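PDB 4ZGS: putative D-lactate dehydrogenase from Chlamydomonas reinhardtii, which serves as a pyruvate reductase of the algal chloroplast, probably reducing pyruvate to D-lactate with a nicotinamide cofactor during fermentation. Local coordinates for residues 48-51 and 52-56; 157-160 and 161-165; 213-216 and 217-220; 321-324 and 325-329; 338-341 and 342-345. One frame throughout, in Å; residues are numbered along the deposited sequence.

Contact 1 of 5, residues 48-51 and 52-56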
loop_
_atom_site.group_PDB
_atom_site.type_symbol
_atom_site.label_atom_id
_atom_site.label_comp_id
_atom_site.label_asym_id
_atom_site.label_seq_id
_atom_site.Cartn_x
_atom_site.Cartn_y
_atom_site.Cartn_z
ATOM N N ASP A 48 -23.174 13.234 -1.584
ATOM C CA ASP A 48 -23.937 12.016 -1.776
ATOM C C ASP A 48 -25.183 11.920 -0.855
ATOM O O ASP A 48 -26.261 11.638 -1.335
ATOM C CB ASP A 48 -23.036 10.794 -1.589
ATOM C CG ASP A 48 -21.921 10.698 -2.656
ATOM O OD1 ASP A 48 -22.043 11.293 -3.755
ATOM O OD2 ASP A 48 -20.920 9.992 -2.399
ATOM N N PHE A 49 -25.003 12.059 0.459
ATOM C CA PHE A 49 -26.081 11.815 1.405
ATOM C C PHE A 49 -26.966 13.064 1.631
ATOM O O PHE A 49 -28.129 12.929 1.949
ATOM C CB PHE A 49 -25.533 11.277 2.740
ATOM C CG PHE A 49 -25.292 12.334 3.819
ATOM C CD1 PHE A 49 -26.276 12.606 4.802
ATOM C CD2 PHE A 49 -24.096 13.047 3.870
ATOM C CE1 PHE A 49 -26.057 13.568 5.821
ATOM C CE2 PHE A 49 -23.869 14.014 4.883
ATOM C CZ PHE A 49 -24.851 14.267 5.854
ATOM N N LEU A 50 -26.419 14.268 1.481
ATOM C CA LEU A 50 -27.110 15.462 1.976
ATOM C C LEU A 50 -27.771 16.291 0.856
ATOM O O LEU A 50 -28.961 16.605 0.945
ATOM C CB LEU A 50 -26.171 16.351 2.795
ATOM C CG LEU A 50 -26.824 17.524 3.541
ATOM C CD1 LEU A 50 -28.174 17.117 4.295
ATOM C CD2 LEU A 50 -25.844 18.168 4.512
ATOM N N ALA A 51 -26.987 16.710 -0.135
ATOM C CA ALA A 51 -27.440 17.632 -1.194
ATOM C C ALA A 51 -28.751 17.256 -1.896
ATOM O O ALA A 51 -29.581 18.113 -2.163
ATOM C CB ALA A 51 -26.310 17.809 -2.251
ATOM N N GLY A 52 -28.951 15.989 -2.198
ATOM C CA GLY A 52 -30.169 15.552 -2.862
ATOM C C GLY A 52 -31.411 15.826 -2.036
ATOM O O GLY A 52 -32.366 16.455 -2.510
ATOM N N PRO A 53 -31.423 15.351 -0.788
ATOM C CA PRO A 53 -32.566 15.662 0.088
ATOM C C PRO A 53 -32.810 17.156 0.301
ATOM O O PRO A 53 -33.969 17.582 0.398
ATOM C CB PRO A 53 -32.181 15.010 1.417
ATOM C CG PRO A 53 -31.202 13.897 1.025
ATOM C CD PRO A 53 -30.461 14.417 -0.177
ATOM N N MET A 54 -31.740 17.945 0.339
ATOM C CA MET A 54 -31.862 19.363 0.648
ATOM C C MET A 54 -32.520 20.127 -0.475
ATOM O O MET A 54 -33.284 21.066 -0.224
ATOM C CB MET A 54 -30.503 20.002 0.947
ATOM C CG MET A 54 -29.826 19.473 2.183
ATOM S SD MET A 54 -29.912 20.521 3.635
ATOM C CE MET A 54 -28.798 21.846 3.205
ATOM N N GLN A 55 -32.229 19.731 -1.710
ATOM C CA GLN A 55 -32.726 20.485 -2.846
ATOM C C GLN A 55 -34.173 20.094 -3.137
ATOM O O GLN A 55 -34.864 20.792 -3.876
ATOM C CB GLN A 55 -31.831 20.259 -4.072
ATOM C CG GLN A 55 -30.330 20.347 -3.734
ATOM C CD GLN A 55 -29.381 20.157 -4.934
ATOM O OE1 GLN A 55 -28.608 19.213 -4.973
ATOM N NE2 GLN A 55 -29.405 21.091 -5.876
ATOM N N LYS A 56 -34.643 19.010 -2.519
ATOM C CA LYS A 56 -36.063 18.660 -2.580
ATOM C C LYS A 56 -36.919 19.510 -1.638
ATOM O O LYS A 56 -38.119 19.661 -1.857
ATOM C CB LYS A 56 -36.287 17.172 -2.297
ATOM C CG LYS A 56 -35.903 16.278 -3.468
ATOM C CD LYS A 56 -36.102 14.799 -3.155
ATOM C CE LYS A 56 -35.654 13.932 -4.333
ATOM N NZ LYS A 56 -35.681 12.464 -4.075
#

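Contact 2 of 5, residues 157-160 and 161-165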
loop_
_atom_site.group_PDB
_atom_site.type_symbol
_atom_site.label_atom_id
_atom_site.label_comp_id
_atom_site.label_asym_id
_atom_site.label_seq_id
_atom_site.Cartn_x
_atom_site.Cartn_y
_atom_site.Cartn_z
ATOM N N ALA A 157 -3.528 -9.327 5.204
ATOM C CA ALA A 157 -3.820 -10.306 4.165
ATOM C C ALA A 157 -4.119 -9.663 2.836
ATOM O O ALA A 157 -3.632 -10.096 1.794
ATOM C CB ALA A 157 -4.968 -11.170 4.576
ATOM N N TYR A 158 -4.928 -8.617 2.885
ATOM C CA TYR A 158 -5.339 -7.899 1.696
ATOM C C TYR A 158 -4.108 -7.377 0.952
ATOM O O TYR A 158 -4.011 -7.529 -0.270
ATOM C CB TYR A 158 -6.301 -6.766 2.066
ATOM C CG TYR A 158 -6.705 -5.912 0.895
ATOM C CD1 TYR A 158 -7.557 -6.410 -0.094
ATOM C CD2 TYR A 158 -6.242 -4.613 0.772
ATOM C CE1 TYR A 158 -7.917 -5.639 -1.188
ATOM C CE2 TYR A 158 -6.616 -3.837 -0.307
ATOM C CZ TYR A 158 -7.445 -4.360 -1.282
ATOM O OH TYR A 158 -7.802 -3.578 -2.351
ATOM N N ILE A 159 -3.174 -6.777 1.685
ATOM C CA ILE A 159 -2.001 -6.132 1.066
ATOM C C ILE A 159 -1.047 -7.109 0.380
ATOM O O ILE A 159 -0.581 -6.884 -0.750
ATOM C CB ILE A 159 -1.198 -5.320 2.096
ATOM C CG1 ILE A 159 -2.022 -4.099 2.533
ATOM C CG2 ILE A 159 0.155 -4.888 1.490
ATOM C CD1 ILE A 159 -1.490 -3.372 3.750
ATOM N N ARG A 160 -0.753 -8.187 1.091
ATOM C CA ARG A 160 0.057 -9.272 0.567
ATOM C C ARG A 160 -0.581 -9.869 -0.659
ATOM O O ARG A 160 0.112 -10.117 -1.644
ATOM C CB ARG A 160 0.206 -10.361 1.574
ATOM C CG ARG A 160 0.890 -10.019 2.841
ATOM C CD ARG A 160 0.648 -11.263 3.682
ATOM N NE ARG A 160 1.439 -11.317 4.879
ATOM C CZ ARG A 160 1.990 -12.425 5.304
ATOM N NH1 ARG A 160 1.861 -13.553 4.592
ATOM N NH2 ARG A 160 2.684 -12.382 6.421
ATOM N N VAL A 161 -1.886 -10.164 -0.580
ATOM C CA VAL A 161 -2.556 -10.739 -1.739
ATOM C C VAL A 161 -2.460 -9.781 -2.921
ATOM O O VAL A 161 -2.276 -10.231 -4.056
ATOM C CB VAL A 161 -4.052 -11.091 -1.482
ATOM C CG1 VAL A 161 -4.700 -11.598 -2.795
ATOM C CG2 VAL A 161 -4.164 -12.167 -0.426
ATOM N N ARG A 162 -2.555 -8.472 -2.651
ATOM C CA ARG A 162 -2.419 -7.460 -3.703
ATOM C C ARG A 162 -1.014 -7.416 -4.318
ATOM O O ARG A 162 -0.887 -7.232 -5.538
ATOM C CB ARG A 162 -2.790 -6.069 -3.192
ATOM C CG ARG A 162 -4.286 -5.915 -2.948
ATOM C CD ARG A 162 -5.048 -5.685 -4.254
ATOM N NE ARG A 162 -4.534 -4.608 -5.111
ATOM C CZ ARG A 162 -4.941 -3.336 -5.059
ATOM N NH1 ARG A 162 -5.865 -2.965 -4.181
ATOM N NH2 ARG A 162 -4.419 -2.423 -5.883
ATOM N N MET A 163 0.025 -7.598 -3.488
ATOM C CA MET A 163 1.406 -7.691 -3.978
ATOM C C MET A 163 1.673 -9.017 -4.671
ATOM O O MET A 163 2.578 -9.110 -5.496
ATOM C CB MET A 163 2.406 -7.522 -2.844
ATOM C CG MET A 163 2.252 -6.251 -2.033
ATOM S SD MET A 163 3.483 -6.155 -0.709
ATOM C CE MET A 163 3.656 -7.887 -0.265
ATOM N N GLY A 164 0.862 -10.035 -4.366
ATOM C CA GLY A 164 1.083 -11.373 -4.904
ATOM C C GLY A 164 1.812 -12.291 -3.943
ATOM O O GLY A 164 2.441 -13.280 -4.355
ATOM N N ASN A 165 1.785 -11.952 -2.661
ATOM C CA ASN A 165 2.211 -12.905 -1.630
ATOM C C ASN A 165 0.981 -13.687 -1.137
ATOM O O ASN A 165 0.097 -13.131 -0.458
ATOM C CB ASN A 165 2.899 -12.174 -0.473
ATOM C CG ASN A 165 3.317 -13.092 0.629
ATOM O OD1 ASN A 165 3.116 -14.301 0.553
ATOM N ND2 ASN A 165 3.913 -12.530 1.673
#

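Contact 3 of 5, residues 213-216 and 217-220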
loop_
_atom_site.group_PDB
_atom_site.type_symbol
_atom_site.label_atom_id
_atom_site.label_comp_id
_atom_site.label_asym_id
_atom_site.label_seq_id
_atom_site.Cartn_x
_atom_site.Cartn_y
_atom_site.Cartn_z
ATOM N N PRO A 213 -30.893 -2.121 31.908
ATOM C CA PRO A 213 -31.836 -3.252 32.072
ATOM C C PRO A 213 -31.954 -4.110 30.804
ATOM O O PRO A 213 -32.200 -5.308 30.898
ATOM C CB PRO A 213 -33.169 -2.564 32.398
ATOM C CG PRO A 213 -33.005 -1.137 31.939
ATOM C CD PRO A 213 -31.542 -0.807 32.064
ATOM N N ALA A 214 -31.724 -3.507 29.641
ATOM C CA ALA A 214 -31.679 -4.243 28.384
ATOM C C ALA A 214 -30.442 -5.163 28.301
ATOM O O ALA A 214 -30.437 -6.171 27.579
ATOM C CB ALA A 214 -31.719 -3.285 27.208
ATOM N N VAL A 215 -29.376 -4.800 29.002
ATOM C CA VAL A 215 -28.192 -5.632 28.960
ATOM C C VAL A 215 -28.403 -6.805 29.921
ATOM O O VAL A 215 -28.115 -7.958 29.600
ATOM C CB VAL A 215 -26.906 -4.839 29.303
ATOM C CG1 VAL A 215 -25.711 -5.771 29.379
ATOM C CG2 VAL A 215 -26.674 -3.789 28.268
ATOM N N GLU A 216 -28.950 -6.516 31.085
ATOM C CA GLU A 216 -29.277 -7.584 32.021
ATOM C C GLU A 216 -30.250 -8.604 31.406
ATOM O O GLU A 216 -30.041 -9.808 31.515
ATOM C CB GLU A 216 -29.863 -6.970 33.287
ATOM C CG GLU A 216 -28.861 -6.063 33.982
ATOM C CD GLU A 216 -29.386 -5.490 35.278
ATOM O OE1 GLU A 216 -30.573 -5.084 35.308
ATOM O OE2 GLU A 216 -28.602 -5.427 36.257
ATOM N N ALA A 217 -31.242 -8.124 30.668
ATOM C CA ALA A 217 -32.217 -9.006 30.023
ATOM C C ALA A 217 -31.638 -9.831 28.878
ATOM O O ALA A 217 -32.345 -10.624 28.269
ATOM C CB ALA A 217 -33.378 -8.204 29.530
ATOM N N MET A 218 -30.405 -9.538 28.504
ATOM C CA MET A 218 -29.660 -10.323 27.519
ATOM C C MET A 218 -28.865 -11.374 28.259
ATOM O O MET A 218 -28.151 -12.180 27.662
ATOM C CB MET A 218 -28.691 -9.468 26.707
ATOM C CG MET A 218 -29.269 -8.420 25.773
ATOM S SD MET A 218 -27.934 -7.570 24.875
ATOM C CE MET A 218 -28.269 -5.824 25.185
ATOM N N GLY A 219 -28.967 -11.331 29.581
ATOM C CA GLY A 219 -28.228 -12.252 30.416
ATOM C C GLY A 219 -26.746 -11.974 30.479
ATOM O O GLY A 219 -25.953 -12.916 30.561
ATOM N N ILE A 220 -26.372 -10.696 30.392
ATOM C CA ILE A 220 -24.979 -10.291 30.526
ATOM C C ILE A 220 -24.697 -9.699 31.901
ATOM O O ILE A 220 -25.251 -8.669 32.249
ATOM C CB ILE A 220 -24.596 -9.287 29.467
ATOM C CG1 ILE A 220 -24.643 -9.944 28.087
ATOM C CG2 ILE A 220 -23.220 -8.690 29.786
ATOM C CD1 ILE A 220 -24.543 -8.972 26.939
#

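Contact 4 of 5, residues 321-324 and 325-329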
loop_
_atom_site.group_PDB
_atom_site.type_symbol
_atom_site.label_atom_id
_atom_site.label_comp_id
_atom_site.label_asym_id
_atom_site.label_seq_id
_atom_site.Cartn_x
_atom_site.Cartn_y
_atom_site.Cartn_z
ATOM N N PHE A 321 1.396 9.459 16.982
ATOM C CA PHE A 321 0.367 8.806 16.163
ATOM C C PHE A 321 0.978 8.029 14.970
ATOM O O PHE A 321 0.655 6.856 14.740
ATOM C CB PHE A 321 -0.642 9.830 15.649
ATOM C CG PHE A 321 -1.790 9.234 14.856
ATOM C CD1 PHE A 321 -2.710 8.365 15.449
ATOM C CD2 PHE A 321 -1.959 9.556 13.514
ATOM C CE1 PHE A 321 -3.793 7.836 14.722
ATOM C CE2 PHE A 321 -3.028 9.011 12.776
ATOM C CZ PHE A 321 -3.948 8.147 13.392
ATOM N N ARG A 322 1.872 8.669 14.225
ATOM C CA ARG A 322 2.484 8.016 13.054
ATOM C C ARG A 322 3.270 6.750 13.464
ATOM O O ARG A 322 3.290 5.726 12.759
ATOM C CB ARG A 322 3.392 9.018 12.300
ATOM C CG ARG A 322 2.663 10.277 11.729
ATOM C CD ARG A 322 1.566 9.850 10.745
ATOM N NE ARG A 322 2.121 9.217 9.547
ATOM C CZ ARG A 322 1.408 8.544 8.641
ATOM N NH1 ARG A 322 0.091 8.376 8.785
ATOM N NH2 ARG A 322 2.022 8.008 7.596
ATOM N N THR A 323 3.901 6.830 14.625
ATOM C CA THR A 323 4.593 5.696 15.192
ATOM C C THR A 323 3.597 4.570 15.502
ATOM O O THR A 323 3.837 3.406 15.178
ATOM C CB THR A 323 5.365 6.128 16.464
ATOM O OG1 THR A 323 6.390 7.051 16.088
ATOM C CG2 THR A 323 6.008 4.938 17.177
ATOM N N LEU A 324 2.473 4.936 16.121
ATOM C CA LEU A 324 1.434 3.974 16.497
ATOM C C LEU A 324 0.913 3.161 15.304
ATOM O O LEU A 324 0.663 1.953 15.414
ATOM C CB LEU A 324 0.284 4.702 17.161
ATOM C CG LEU A 324 -0.774 3.772 17.686
ATOM C CD1 LEU A 324 -0.114 2.741 18.608
ATOM C CD2 LEU A 324 -1.814 4.591 18.410
ATOM N N LEU A 325 0.763 3.845 14.173
ATOM C CA LEU A 325 0.349 3.256 12.901
ATOM C C LEU A 325 1.388 2.269 12.364
ATOM O O LEU A 325 1.144 1.563 11.392
ATOM C CB LEU A 325 0.099 4.366 11.887
ATOM C CG LEU A 325 -0.958 5.382 12.319
ATOM C CD1 LEU A 325 -0.999 6.525 11.348
ATOM C CD2 LEU A 325 -2.354 4.706 12.399
ATOM N N SER A 326 2.574 2.269 12.959
ATOM C CA SER A 326 3.652 1.382 12.518
ATOM C C SER A 326 3.475 -0.107 12.917
ATOM O O SER A 326 4.061 -1.013 12.304
ATOM C CB SER A 326 4.974 1.879 13.062
ATOM O OG SER A 326 5.984 1.119 12.483
ATOM N N TYR A 327 2.693 -0.354 13.960
ATOM C CA TYR A 327 2.573 -1.698 14.492
ATOM C C TYR A 327 1.649 -2.584 13.661
ATOM O O TYR A 327 0.615 -2.130 13.169
ATOM C CB TYR A 327 2.107 -1.625 15.936
ATOM C CG TYR A 327 3.160 -1.016 16.823
ATOM C CD1 TYR A 327 3.352 0.351 16.858
ATOM C CD2 TYR A 327 3.968 -1.819 17.623
ATOM C CE1 TYR A 327 4.322 0.910 17.671
ATOM C CE2 TYR A 327 4.949 -1.270 18.436
ATOM C CZ TYR A 327 5.113 0.093 18.460
ATOM O OH TYR A 327 6.067 0.644 19.280
ATOM N N PRO A 328 2.067 -3.845 13.451
ATOM C CA PRO A 328 1.306 -4.803 12.650
ATOM C C PRO A 328 0.012 -5.227 13.375
ATOM O O PRO A 328 -0.944 -5.621 12.695
ATOM C CB PRO A 328 2.269 -5.982 12.494
ATOM C CG PRO A 328 3.155 -5.891 13.695
ATOM C CD PRO A 328 3.310 -4.427 13.993
ATOM N N GLN A 329 -0.018 -5.156 14.712
ATOM C CA GLN A 329 -1.225 -5.559 15.466
ATOM C C GLN A 329 -2.143 -4.377 15.802
ATOM O O GLN A 329 -3.045 -4.513 16.625
ATOM C CB GLN A 329 -0.882 -6.303 16.768
ATOM C CG GLN A 329 -0.259 -5.443 17.841
ATOM C CD GLN A 329 1.228 -5.232 17.598
ATOM O OE1 GLN A 329 1.648 -5.028 16.459
ATOM N NE2 GLN A 329 2.033 -5.288 18.668
#

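Contact 5 of 5, residues 338-341 and 342-345. With NAD (nicotinamide-adenine-dinucleotide), chain I.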
loop_
_atom_site.group_PDB
_atom_site.type_symbol
_atom_site.label_atom_id
_atom_site.label_comp_id
_atom_site.label_asym_id
_atom_site.label_seq_id
_atom_site.Cartn_x
_atom_site.Cartn_y
_atom_site.Cartn_z
ATOM N N PHE A 338 -19.418 6.054 12.771
ATOM C CA PHE A 338 -20.772 6.564 12.558
ATOM C C PHE A 338 -21.073 6.602 11.085
ATOM O O PHE A 338 -22.186 6.899 10.682
ATOM C CB PHE A 338 -20.966 7.983 13.084
ATOM C CG PHE A 338 -20.465 9.049 12.112
ATOM C CD1 PHE A 338 -19.102 9.167 11.826
ATOM C CD2 PHE A 338 -21.350 9.872 11.428
ATOM C CE1 PHE A 338 -18.636 10.144 10.909
ATOM C CE2 PHE A 338 -20.891 10.836 10.510
ATOM C CZ PHE A 338 -19.535 10.971 10.254
ATOM N N LEU A 339 -20.079 6.353 10.260
ATOM C CA LEU A 339 -20.279 6.717 8.874
ATOM C C LEU A 339 -20.843 5.552 8.073
ATOM O O LEU A 339 -20.120 4.725 7.522
ATOM C CB LEU A 339 -18.963 7.200 8.267
ATOM C CG LEU A 339 -18.986 7.823 6.890
ATOM C CD1 LEU A 339 -19.566 9.257 6.918
ATOM C CD2 LEU A 339 -17.525 7.769 6.341
ATOM N N THR A 340 -22.146 5.641 7.865
ATOM C CA THR A 340 -22.961 4.568 7.351
ATOM C C THR A 340 -24.082 5.180 6.546
ATOM O O THR A 340 -24.484 6.275 6.851
ATOM C CB THR A 340 -23.478 3.731 8.533
ATOM O OG1 THR A 340 -22.583 2.615 8.729
ATOM C CG2 THR A 340 -24.891 3.249 8.309
ATOM N N GLU A 341 -24.560 4.505 5.507
ATOM C CA GLU A 341 -25.770 4.943 4.825
ATOM C C GLU A 341 -26.874 5.264 5.852
ATOM O O GLU A 341 -27.444 6.353 5.840
ATOM C CB GLU A 341 -26.297 3.877 3.859
ATOM C CG GLU A 341 -25.682 3.857 2.488
ATOM C CD GLU A 341 -26.369 2.859 1.576
ATOM O OE1 GLU A 341 -27.542 2.531 1.839
ATOM O OE2 GLU A 341 -25.756 2.424 0.579
ATOM N N GLU A 342 -27.198 4.284 6.693
ATOM C CA GLU A 342 -28.290 4.414 7.681
ATOM C C GLU A 342 -28.089 5.581 8.662
ATOM O O GLU A 342 -29.048 6.286 8.974
ATOM C CB GLU A 342 -28.506 3.103 8.466
ATOM C CG GLU A 342 -28.996 1.905 7.611
ATOM C CD GLU A 342 -27.857 1.139 6.880
ATOM O OE1 GLU A 342 -26.695 1.555 6.992
ATOM O OE2 GLU A 342 -28.125 0.113 6.206
ATOM N N ALA A 343 -26.874 5.759 9.185
ATOM C CA ALA A 343 -26.643 6.840 10.144
ATOM C C ALA A 343 -26.736 8.237 9.492
ATOM O O ALA A 343 -27.256 9.167 10.105
ATOM C CB ALA A 343 -25.318 6.674 10.829
ATOM N N LEU A 344 -26.246 8.376 8.261
ATOM C CA LEU A 344 -26.282 9.660 7.547
ATOM C C LEU A 344 -27.718 10.084 7.231
ATOM O O LEU A 344 -28.047 11.290 7.219
ATOM C CB LEU A 344 -25.441 9.581 6.269
ATOM C CG LEU A 344 -23.952 9.497 6.614
ATOM C CD1 LEU A 344 -23.161 9.227 5.393
ATOM C CD2 LEU A 344 -23.471 10.780 7.263
ATOM N N ASN A 345 -28.563 9.086 6.954
ATOM C CA ASN A 345 -29.982 9.330 6.730
ATOM C C ASN A 345 -30.644 9.936 7.962
ATOM O O ASN A 345 -31.284 10.952 7.852
ATOM C CB ASN A 345 -30.671 8.059 6.266
ATOM C CG ASN A 345 -30.309 7.712 4.832
ATOM O OD1 ASN A 345 -29.925 8.589 4.053
ATOM N ND2 ASN A 345 -30.414 6.434 4.478
HETATM P PA NAD I . -25.036 6.829 25.976
HETATM O O1A NAD I . -25.426 7.875 26.949
HETATM O O2A NAD I . -26.318 6.088 25.871
HETATM O O5B NAD I . -23.846 5.906 26.527
HETATM C C5B NAD I . -22.968 6.341 27.564
HETATM C C4B NAD I . -23.078 5.459 28.767
HETATM O O4B NAD I . -21.800 5.467 29.553
HETATM C C3B NAD I . -24.154 5.909 29.688
HETATM O O3B NAD I . -25.067 4.822 30.011
HETATM C C2B NAD I . -23.500 6.353 30.913
HETATM O O2B NAD I . -24.343 6.063 32.060
HETATM C C1B NAD I . -22.240 5.581 30.981
HETATM N N9A NAD I . -21.266 6.142 31.828
HETATM C C8A NAD I . -21.269 7.449 32.399
HETATM N N7A NAD I . -20.129 7.623 33.201
HETATM C C5A NAD I . -19.425 6.439 33.143
HETATM C C6A NAD I . -18.211 5.935 33.703
HETATM N N6A NAD I . -17.411 6.734 34.557
HETATM N N1A NAD I . -17.860 4.761 33.422
HETATM C C2A NAD I . -18.441 3.959 32.708
HETATM N N3A NAD I . -19.552 4.236 32.118
HETATM C C4A NAD I . -20.153 5.496 32.274
HETATM O O3 NAD I . -24.645 7.460 24.554
HETATM P PN NAD I . -24.219 6.608 23.269
HETATM O O1N NAD I . -25.181 6.756 22.149
HETATM O O2N NAD I . -24.280 5.152 23.544
HETATM O O5D NAD I . -22.742 7.019 22.823
HETATM C C5D NAD I . -22.357 8.381 22.611
HETATM C C4D NAD I . -20.899 8.343 22.342
HETATM O O4D NAD I . -20.640 7.841 20.974
HETATM C C3D NAD I . -20.268 9.668 22.375
HETATM O O3D NAD I . -20.026 10.103 23.739
HETATM C C2D NAD I . -19.016 9.425 21.662
HETATM O O2D NAD I . -18.033 8.930 22.604
HETATM C C1D NAD I . -19.304 8.383 20.644
HETATM N N1N NAD I . -19.274 8.928 19.344
HETATM C C2N NAD I . -18.555 8.271 18.318
HETATM C C3N NAD I . -18.507 8.812 17.034
HETATM C C7N NAD I . -17.726 8.103 15.931
HETATM O O7N NAD I . -16.703 7.498 16.195
HETATM N N7N NAD I . -18.171 8.156 14.584
HETATM C C4N NAD I . -19.178 10.019 16.760
HETATM C C5N NAD I . -19.892 10.680 17.780
HETATM C C6N NAD I . -19.942 10.140 19.061
#

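Contact 1 of 5, residues 48-51 and 52-56
Leu50 and Met54, one helical turn apart, meet through apolar atoms: Leu50 CD1 lies 3.6 Å from Met54 CG, and Met54 SD sits a little farther from the same methyl, at 3.9 Å from CD1. Leu50 CG stands opposite its own backbone N (chi1 -171°), which swings the branched end forward along the helix to the methionine. Met54 bends at its second and third torsions, so the thioether folds instead of running out straight, and a flexible unbranched chain suits that place. On the adjoining side of the turn, the carbonyl oxygen Phe49 O faces the pyrrolidine ring of Pro53, 3.4 Å from CG. Behind these side chains runs the backbone of helix 44-57. Met54 N donates to Leu50 O at 3.1 Å and Gln55 N to Ala51 O at 3.1 Å, although both acceptor positions are somewhat uncertain. The helix is kinked at Pro53, after a wider pi-type turn at 48-51. Farther out, Leu50 and Pro53 pack on Cys348 of helix 341-359, while Ala51 and Met54 touch Phe63 of strand 60-63. Helix 44-57 is the crossover of the beta-alpha-beta unit between strands 36-39 and 60-63. With carbon and sulfur making the side-chain contacts of Leu50 and Met54, cohesion there is apolar, and at Pro53, which has no N-H, the helix lacks one backbone bond where it kinks.

Contact 2 of 5, residues 157-160 and 161-165
The ring of Tyr158 is overlapped on one face by the aliphatic part of Arg162, whose CG stands 4.0 Å from the ring centroid and 14° off its normal, a CH-pi contact. Two bends in the arginine, at chi2 and chi3, then carry its guanidinium alongside to the phenol, where NH1 donates to Tyr158 OH at 2.7 Å through a clearly bent bond. The oxygen lies close to the guanidinium plane, while ring and guanidinium stand 81° apart. A phenylalanine here would keep the ring face but remove the acceptor of NH1, and the guanidinium of Arg162 would probably be freer to turn.

On another side of the helix, Ile159 CG2 approaches Met163 SD at 4.2 Å. The helix then ends in a Schellman motif: Asn165 N reaches back to Arg160 O at 2.7 Å, and Gly164 N bonds weakly to Val161 O. Gly164 takes positive phi, where a side chain would press on the preceding carbonyl. Asn165 ND2 lies over a face of the Arg160 guanidinium, which bonds to Ser169 O, while Asn165 OD1 bonds to Ser167.

Helix 154-163 is an assembly surface: Tyr158 packs on Leu331, in strand 330-332 of the second subunit, and Met163 meets Met163 of the third.

Contact 3 of 5, residues 213-216 and 217-220
Val215 and Ile220 pack across a Schellman motif that ends the short helix 213-216 in the cofactor-binding domain. This is the tight side: Val215 CG1 lies 3.7 Å from Ile220 CB, and Val215 CG2 comes 4.0 Å from the methyl CE of Met218. Beta-branched residues suit the place, being compact and buried, and Ile220 continues onto Val204 and Ala206 of strand 203-207.

Met218 sits only partly covered. Its chain runs straight to SD and bends at chi3, laying CE beside the helix, while Gln191 and Arg195 of helix 188-200 also touch it. Replacing Met218 by a serine would probably open a gap beside Val215 and cost the contact with that neighbouring helix.

The solvent side is looser: Glu216 extends its carboxylate outward, and Ala217 and Gly219 present little bulk. Gly219 adopts positive phi (72°), easy for a residue lacking CB, closes the type I turn from Glu216 and lets the chain leave the helix. There Gly219 N donates to Glu216 O at 2.7 Å, from above the carbonyl plane, while the closing bond from Ile220 N to Val215 O is weak, at 3.3 Å.

Contact 4 of 5, residues 321-324 and 325-329
Phe321 O accepts the backbone N-H of Leu325 at 3.1 Å, nearly along the C=O axis, and this regular bond completes the last turn of helix 319-324. The side chains of the same two residues repeat the link. Leu325 CD1 stands over a face of the Phe321 ring, 4.0 Å from its centroid and 30° off the normal, with CE2 its nearest ring atom at 3.5 Å. The phenylalanine turns its ring there by placing CG opposite the backbone N (chi1 -177°), and a branched leucine gives it two methyls to rest on, CD2 lying 3.9 Å from Phe321 CZ.

Arg322 bends back at two torsions until NH1 is 3.3 Å from Leu325 CD1, yet its N-H groups are satisfied elsewhere: NH2 bonds to Arg162 O and NH1 to Tyr166 OH, both of the second subunit. Beyond the helix a type I turn from Leu324 to Tyr327 follows, closed weakly by Tyr327 N on Leu324 O. Tyr327 then holds Glu282 through its hydroxyl and stacks on Trp317 of the fourth subunit.

Helix, turn and then strand 330-332, an edge strand of the six-stranded parallel sheet within this chain, form the closing alpha-to-beta step of a Rossmann-type domain, buried here against neighbouring subunits.

Contact 5 of 5, residues 338-341 and 342-345
Phe338 and Leu344 cross obliquely, the ring atom CE2 meeting the methyl CD2 at 4.1 Å, so that the broad aromatic leans on one branch of the leucine. The other branch serves Leu339: Leu344 CD1 lies 3.9 Å from Leu339 CD1, so the two branches of Leu344 meet two consecutive residues on the same side. Phe338 carries CG between its backbone N and carbonyl carbon (chi1 82°), which sets one ring face against Leu339 CB, offset toward the rim, and leaves the ring beside the cofactor. The carboxamide nitrogen N7N of NAD is 3.0 Å from Phe338 N and approaches the ring obliquely, which places Phe338 in the nicotinamide end of the pocket.

Just beyond, helix 341-359 starts. Thr340 occupies its N-cap position. Its side chain makes no capping bond; its carbonyl opens the helical bonding by taking Leu344 N at 3.1 Å, and Glu341 O takes Asn345 N at 3.2 Å. Small Ala343 fits against helix 136-151, touching Ser138. Glu342 bends at chi2 and sends its carboxylate to the second subunit, where OE2 forms a salt bridge with Lys179.

How the contacts relate
From the N terminus, the five contacts follow in series, each local to one stretch of chain; none nests in or crosses another, and none closes a long loop. Contact 1, in helix 44-57, belongs with the five-stranded sheet. Contact 2 comes at the end of helix 154-163. Contacts 3 and 4 end helices flanking the six-stranded sheet, near its outermost strands 203-207 and 330-332. Contact 5 brings the chain back: Phe49 CD1 packs 3.3 Å from Leu344 O, uniting contacts 1 and 5. Contacts 2 and 4 come within about 9 Å at their nearest atoms without touching, but each meets the second subunit, as contact 5 does too.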